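Local coordinates for glycoprotein (Chandipura virus, PDB 5MDM) that probably attaches the virion to host receptors and, triggered by endosomal acid, refolds to drive fusion of the viral and endosomal membranes, at residues R335-K347 against R350-W364. Numbering follows the deposited sequence.
Sequences RMWIDGPVLKEPK and RESPSGISSDIWTQW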
loop_
_atom_site.group_PDB
_atom_site.type_symbol
_atom_site.label_atom_id
_atom_site.label_comp_id
_atom_site.label_asym_id
_atom_site.label_seq_id
_atom_site.Cartn_x
_atom_site.Cartn_y
_atom_site.Cartn_z
ATOM N N ARG A 335 -24.634 -1.581 -14.198
ATOM C CA ARG A 335 -23.678 -0.796 -13.436
ATOM C C ARG A 335 -24.118 0.658 -13.381
ATOM O O ARG A 335 -24.429 1.269 -14.405
ATOM C CB ARG A 335 -22.281 -0.912 -14.046
ATOM C CG ARG A 335 -21.237 -0.006 -13.424
ATOM C CD ARG A 335 -19.848 -0.375 -13.919
ATOM N NE ARG A 335 -19.486 -1.738 -13.532
ATOM C CZ ARG A 335 -18.913 -2.621 -14.343
ATOM N NH1 ARG A 335 -18.633 -2.290 -15.594
ATOM N NH2 ARG A 335 -18.619 -3.836 -13.901
ATOM N N MET A 336 -24.162 1.201 -12.172
ATOM C CA MET A 336 -24.495 2.603 -11.973
ATOM C C MET A 336 -23.453 3.251 -11.081
ATOM O O MET A 336 -22.823 2.582 -10.264
ATOM C CB MET A 336 -25.863 2.742 -11.313
ATOM C CG MET A 336 -26.992 2.127 -12.088
ATOM S SD MET A 336 -28.551 2.349 -11.227
ATOM C CE MET A 336 -29.694 1.604 -12.390
ATOM N N TRP A 337 -23.275 4.557 -11.234
ATOM C CA TRP A 337 -22.432 5.307 -10.315
ATOM C C TRP A 337 -23.277 6.184 -9.402
ATOM O O TRP A 337 -24.131 6.940 -9.866
ATOM C CB TRP A 337 -21.400 6.136 -11.077
ATOM C CG TRP A 337 -20.346 5.286 -11.694
ATOM C CD1 TRP A 337 -19.110 5.005 -11.184
ATOM C CD2 TRP A 337 -20.438 4.577 -12.933
ATOM N NE1 TRP A 337 -18.423 4.175 -12.036
ATOM C CE2 TRP A 337 -19.219 3.896 -13.117
ATOM C CE3 TRP A 337 -21.435 4.452 -13.904
ATOM C CZ2 TRP A 337 -18.971 3.104 -14.233
ATOM C CZ3 TRP A 337 -21.185 3.666 -15.011
ATOM C CH2 TRP A 337 -19.964 3.004 -15.168
ATOM N N ILE A 338 -23.049 6.062 -8.101
ATOM C CA ILE A 338 -23.784 6.858 -7.127
ATOM C C ILE A 338 -22.854 7.842 -6.426
ATOM O O ILE A 338 -21.635 7.653 -6.418
ATOM C CB ILE A 338 -24.488 5.975 -6.092
ATOM C CG1 ILE A 338 -23.479 5.073 -5.384
ATOM C CG2 ILE A 338 -25.575 5.149 -6.760
ATOM C CD1 ILE A 338 -24.103 4.161 -4.359
ATOM N N ASP A 339 -23.434 8.888 -5.842
ATOM C CA ASP A 339 -22.651 9.985 -5.276
ATOM C C ASP A 339 -22.020 9.660 -3.922
ATOM O O ASP A 339 -21.074 10.321 -3.502
ATOM C CB ASP A 339 -23.491 11.263 -5.183
ATOM C CG ASP A 339 -23.914 11.783 -6.546
ATOM O OD1 ASP A 339 -24.184 10.957 -7.441
ATOM O OD2 ASP A 339 -23.976 13.019 -6.725
ATOM N N GLY A 340 -22.539 8.639 -3.248
ATOM C CA GLY A 340 -22.006 8.227 -1.960
ATOM C C GLY A 340 -22.813 7.099 -1.349
ATOM O O GLY A 340 -23.913 6.804 -1.816
ATOM N N PRO A 341 -22.278 6.460 -0.296
ATOM C CA PRO A 341 -22.953 5.334 0.365
ATOM C C PRO A 341 -24.293 5.746 0.949
ATOM O O PRO A 341 -25.187 4.916 1.094
ATOM C CB PRO A 341 -21.981 4.936 1.481
ATOM C CG PRO A 341 -21.113 6.126 1.683
ATOM C CD PRO A 341 -20.993 6.782 0.342
ATOM N N VAL A 342 -24.418 7.024 1.281
ATOM C CA VAL A 342 -25.691 7.587 1.706
ATOM C C VAL A 342 -26.033 8.772 0.802
ATOM O O VAL A 342 -25.172 9.601 0.512
ATOM C CB VAL A 342 -25.654 7.992 3.195
ATOM C CG1 VAL A 342 -24.288 8.570 3.559
ATOM C CG2 VAL A 342 -26.791 8.956 3.529
ATOM N N LEU A 343 -27.282 8.835 0.342
ATOM C CA LEU A 343 -27.682 9.807 -0.675
ATOM C C LEU A 343 -28.867 10.661 -0.244
ATOM O O LEU A 343 -29.662 10.248 0.597
ATOM C CB LEU A 343 -28.045 9.081 -1.970
ATOM C CG LEU A 343 -26.991 8.156 -2.577
ATOM C CD1 LEU A 343 -27.635 7.222 -3.597
ATOM C CD2 LEU A 343 -25.874 8.971 -3.214
ATOM N N LYS A 344 -28.992 11.846 -0.840
ATOM C CA LYS A 344 -30.133 12.726 -0.575
ATOM C C LYS A 344 -31.370 12.301 -1.365
ATOM O O LYS A 344 -32.464 12.200 -0.814
ATOM C CB LYS A 344 -29.792 14.185 -0.895
ATOM C CG LYS A 344 -28.790 14.828 0.052
ATOM C CD LYS A 344 -29.019 16.333 0.149
ATOM C CE LYS A 344 -30.376 16.643 0.785
ATOM N NZ LYS A 344 -30.743 18.084 0.702
ATOM N N GLU A 345 -31.186 12.063 -2.659
ATOM C CA GLU A 345 -32.258 11.595 -3.531
ATOM C C GLU A 345 -31.885 10.225 -4.107
ATOM O O GLU A 345 -30.701 9.932 -4.293
ATOM C CB GLU A 345 -32.510 12.610 -4.650
ATOM C CG GLU A 345 -32.975 13.970 -4.153
ATOM C CD GLU A 345 -33.299 14.931 -5.284
ATOM O OE1 GLU A 345 -33.847 16.020 -5.004
ATOM O OE2 GLU A 345 -33.007 14.600 -6.454
ATOM N N PRO A 346 -32.891 9.377 -4.395
ATOM C CA PRO A 346 -32.604 8.010 -4.848
ATOM C C PRO A 346 -32.174 7.979 -6.314
ATOM O O PRO A 346 -32.788 7.283 -7.126
ATOM C CB PRO A 346 -33.952 7.310 -4.682
ATOM C CG PRO A 346 -34.942 8.388 -4.951
ATOM C CD PRO A 346 -34.336 9.668 -4.421
ATOM N N LYS A 347 -31.125 8.729 -6.639
ATOM C CA LYS A 347 -30.676 8.852 -8.019
ATOM C C LYS A 347 -29.282 8.269 -8.209
ATOM O O LYS A 347 -28.567 8.007 -7.245
ATOM C CB LYS A 347 -30.701 10.319 -8.475
ATOM C CG LYS A 347 -32.038 11.017 -8.260
ATOM C CD LYS A 347 -32.204 12.239 -9.161
ATOM C CE LYS A 347 -31.209 13.342 -8.830
ATOM N NZ LYS A 347 -31.416 14.548 -9.686
ATOM N N ARG A 350 -26.157 6.579 -14.707
ATOM C CA ARG A 350 -26.403 5.267 -15.292
ATOM C C ARG A 350 -25.452 4.884 -16.429
ATOM O O ARG A 350 -25.265 3.699 -16.704
ATOM C CB ARG A 350 -27.858 5.169 -15.757
ATOM C CG ARG A 350 -28.372 3.749 -15.924
ATOM C CD ARG A 350 -29.847 3.763 -16.276
ATOM N NE ARG A 350 -30.641 4.452 -15.262
ATOM C CZ ARG A 350 -31.573 3.866 -14.517
ATOM N NH1 ARG A 350 -31.839 2.576 -14.676
ATOM N NH2 ARG A 350 -32.241 4.570 -13.617
ATOM N N GLU A 351 -24.852 5.873 -17.084
ATOM C CA GLU A 351 -23.988 5.601 -18.233
ATOM C C GLU A 351 -22.485 5.724 -17.939
ATOM O O GLU A 351 -21.678 4.936 -18.437
ATOM C CB GLU A 351 -24.385 6.481 -19.424
ATOM C CG GLU A 351 -24.646 7.934 -19.064
ATOM C CD GLU A 351 -24.866 8.814 -20.288
ATOM O OE1 GLU A 351 -24.674 8.324 -21.423
ATOM O OE2 GLU A 351 -25.232 9.996 -20.112
ATOM N N SER A 352 -22.113 6.709 -17.130
ATOM C CA SER A 352 -20.716 6.906 -16.757
ATOM C C SER A 352 -20.646 7.679 -15.441
ATOM O O SER A 352 -21.637 8.287 -15.032
ATOM C CB SER A 352 -19.970 7.655 -17.865
ATOM O OG SER A 352 -20.345 9.020 -17.908
ATOM N N PRO A 353 -19.482 7.657 -14.764
ATOM C CA PRO A 353 -19.336 8.385 -13.497
ATOM C C PRO A 353 -19.515 9.890 -13.658
ATOM O O PRO A 353 -19.703 10.596 -12.671
ATOM C CB PRO A 353 -17.894 8.088 -13.086
ATOM C CG PRO A 353 -17.570 6.816 -13.749
ATOM C CD PRO A 353 -18.294 6.837 -15.057
ATOM N N SER A 354 -19.443 10.368 -14.893
ATOM C CA SER A 354 -19.645 11.778 -15.182
ATOM C C SER A 354 -20.908 11.954 -16.010
ATOM O O SER A 354 -21.074 12.958 -16.703
ATOM C CB SER A 354 -18.437 12.347 -15.928
ATOM O OG SER A 354 -18.070 11.516 -17.017
ATOM N N GLY A 355 -21.796 10.968 -15.934
ATOM C CA GLY A 355 -23.036 10.994 -16.687
ATOM C C GLY A 355 -24.133 11.752 -15.967
ATOM O O GLY A 355 -23.886 12.400 -14.947
ATOM N N ILE A 356 -25.350 11.673 -16.496
ATOM C CA ILE A 356 -26.486 12.363 -15.893
ATOM C C ILE A 356 -27.170 11.501 -14.834
ATOM O O ILE A 356 -27.339 10.289 -15.006
ATOM C CB ILE A 356 -27.509 12.834 -16.954
ATOM C CG1 ILE A 356 -28.014 11.653 -17.784
ATOM C CG2 ILE A 356 -26.885 13.889 -17.858
ATOM C CD1 ILE A 356 -29.005 12.039 -18.864
ATOM N N SER A 357 -27.546 12.133 -13.728
ATOM C CA SER A 357 -28.197 11.426 -12.634
ATOM C C SER A 357 -29.676 11.223 -12.923
ATOM O O SER A 357 -30.382 12.158 -13.300
ATOM C CB SER A 357 -28.009 12.171 -11.312
ATOM O OG SER A 357 -26.664 12.091 -10.872
ATOM N N SER A 358 -30.135 9.989 -12.749
ATOM C CA SER A 358 -31.521 9.635 -13.016
ATOM C C SER A 358 -32.107 8.872 -11.838
ATOM O O SER A 358 -31.373 8.354 -11.003
ATOM C CB SER A 358 -31.621 8.798 -14.298
ATOM O OG SER A 358 -30.582 7.830 -14.371
ATOM N N ASP A 359 -33.432 8.819 -11.766
ATOM C CA ASP A 359 -34.104 8.015 -10.753
ATOM C C ASP A 359 -33.785 6.551 -11.001
ATOM O O ASP A 359 -33.992 6.045 -12.104
ATOM C CB ASP A 359 -35.618 8.233 -10.802
ATOM C CG ASP A 359 -36.069 9.421 -9.968
ATOM O OD1 ASP A 359 -35.323 9.826 -9.050
ATOM O OD2 ASP A 359 -37.180 9.935 -10.223
ATOM N N ILE A 360 -33.277 5.873 -9.977
ATOM C CA ILE A 360 -32.857 4.484 -10.128
ATOM C C ILE A 360 -33.819 3.511 -9.453
ATOM O O ILE A 360 -33.943 2.361 -9.875
ATOM C CB ILE A 360 -31.425 4.268 -9.607
ATOM C CG1 ILE A 360 -31.363 4.449 -8.089
ATOM C CG2 ILE A 360 -30.472 5.231 -10.287
ATOM C CD1 ILE A 360 -29.964 4.313 -7.518
ATOM N N TRP A 361 -34.499 3.981 -8.410
ATOM C CA TRP A 361 -35.534 3.195 -7.744
ATOM C C TRP A 361 -36.561 4.096 -7.062
ATOM O O TRP A 361 -36.200 5.051 -6.372
ATOM C CB TRP A 361 -34.925 2.235 -6.720
ATOM C CG TRP A 361 -35.936 1.286 -6.166
ATOM C CD1 TRP A 361 -36.587 1.381 -4.971
ATOM C CD2 TRP A 361 -36.433 0.105 -6.803
ATOM N NE1 TRP A 361 -37.453 0.326 -4.820
ATOM C CE2 TRP A 361 -37.381 -0.470 -5.933
ATOM C CE3 TRP A 361 -36.169 -0.522 -8.024
ATOM C CZ2 TRP A 361 -38.060 -1.647 -6.245
ATOM C CZ3 TRP A 361 -36.845 -1.688 -8.332
ATOM C CH2 TRP A 361 -37.779 -2.239 -7.447
ATOM N N THR A 362 -37.840 3.781 -7.246
ATOM C CA THR A 362 -38.908 4.622 -6.718
ATOM C C THR A 362 -40.064 3.826 -6.118
ATOM O O THR A 362 -41.054 4.403 -5.669
ATOM C CB THR A 362 -39.474 5.532 -7.808
ATOM O OG1 THR A 362 -40.518 6.340 -7.252
ATOM C CG2 THR A 362 -40.045 4.700 -8.941
ATOM N N GLN A 363 -39.935 2.503 -6.114
ATOM C CA GLN A 363 -40.984 1.621 -5.606
ATOM C C GLN A 363 -40.674 1.178 -4.175
ATOM O O GLN A 363 -40.175 0.078 -3.948
ATOM C CB GLN A 363 -41.121 0.404 -6.525
ATOM C CG GLN A 363 -42.225 -0.568 -6.158
ATOM C CD GLN A 363 -42.123 -1.858 -6.942
ATOM O OE1 GLN A 363 -41.188 -2.055 -7.719
ATOM N NE2 GLN A 363 -43.085 -2.750 -6.742
ATOM N N TRP A 364 -40.974 2.044 -3.213
ATOM C CA TRP A 364 -40.598 1.806 -1.820
ATOM C C TRP A 364 -41.667 1.063 -1.021
ATOM O O TRP A 364 -42.858 1.346 -1.147
ATOM C CB TRP A 364 -40.255 3.133 -1.144
ATOM C CG TRP A 364 -39.220 3.897 -1.890
ATOM C CD1 TRP A 364 -39.429 4.876 -2.817
ATOM C CD2 TRP A 364 -37.805 3.730 -1.793
ATOM N NE1 TRP A 364 -38.227 5.337 -3.297
ATOM C CE2 TRP A 364 -37.214 4.647 -2.683
ATOM C CE3 TRP A 364 -36.978 2.894 -1.037
ATOM C CZ2 TRP A 364 -35.835 4.753 -2.839
ATOM C CZ3 TRP A 364 -35.610 3.001 -1.190
ATOM C CH2 TRP A 364 -35.051 3.922 -2.084
#
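Lys347 faces Asp359 as a non-hydrogen-bonded antiparallel pair, their CA atoms 4.5 Å apart, and beside it the amide N of Ile360 gives an almost straight hydrogen bond (175°) to Pro346 O, the donor lying in the carbonyl plane. The side chains illustrate how a hairpin's connecting loop is held to the strand before it. At one end the Trp337 ring and Pro353 run alongside each other: Pro353 CG sits over the five-membered ring, 3.3 Å from its centroid and 14° off the normal, a CH-pi contact. On the opposite face Arg335 CG lies near the rim of the six-membered ring, and Trp337 NE1 is hydrogen-bonded to Asp397 OD2, which helps fix the ring's rotation. Met336, extended beyond CG, reaches between two partners. Its SD packs against Ile360 CG2 at 3.6 Å, the two side chains running in opposite directions, while CE rests over one face of the Arg350 guanidinium. That group has its own polar fixings, NH1 to Glu8 O and a weak bond from NE to Ser358 OG. Farther along, Pro346 CB meets the edge of the Trp364 indole at CZ2 (3.7 Å). The side chains of Lys347 and Asp359 diverge, yet Lys347 CG passes 3.6 Å from Asp359 OD1. Pro346 centres an inverse gamma turn leading into strand 347-349, which pairs antiparallel with strand 357-359; the intervening loop carries a type I turn from Ser352 to Gly355 and folds back over strand 325-338. The whole is a two-stranded beta hairpin, packed by its connecting loop against the preceding strand within the central domain of the rhabdovirus glycoprotein.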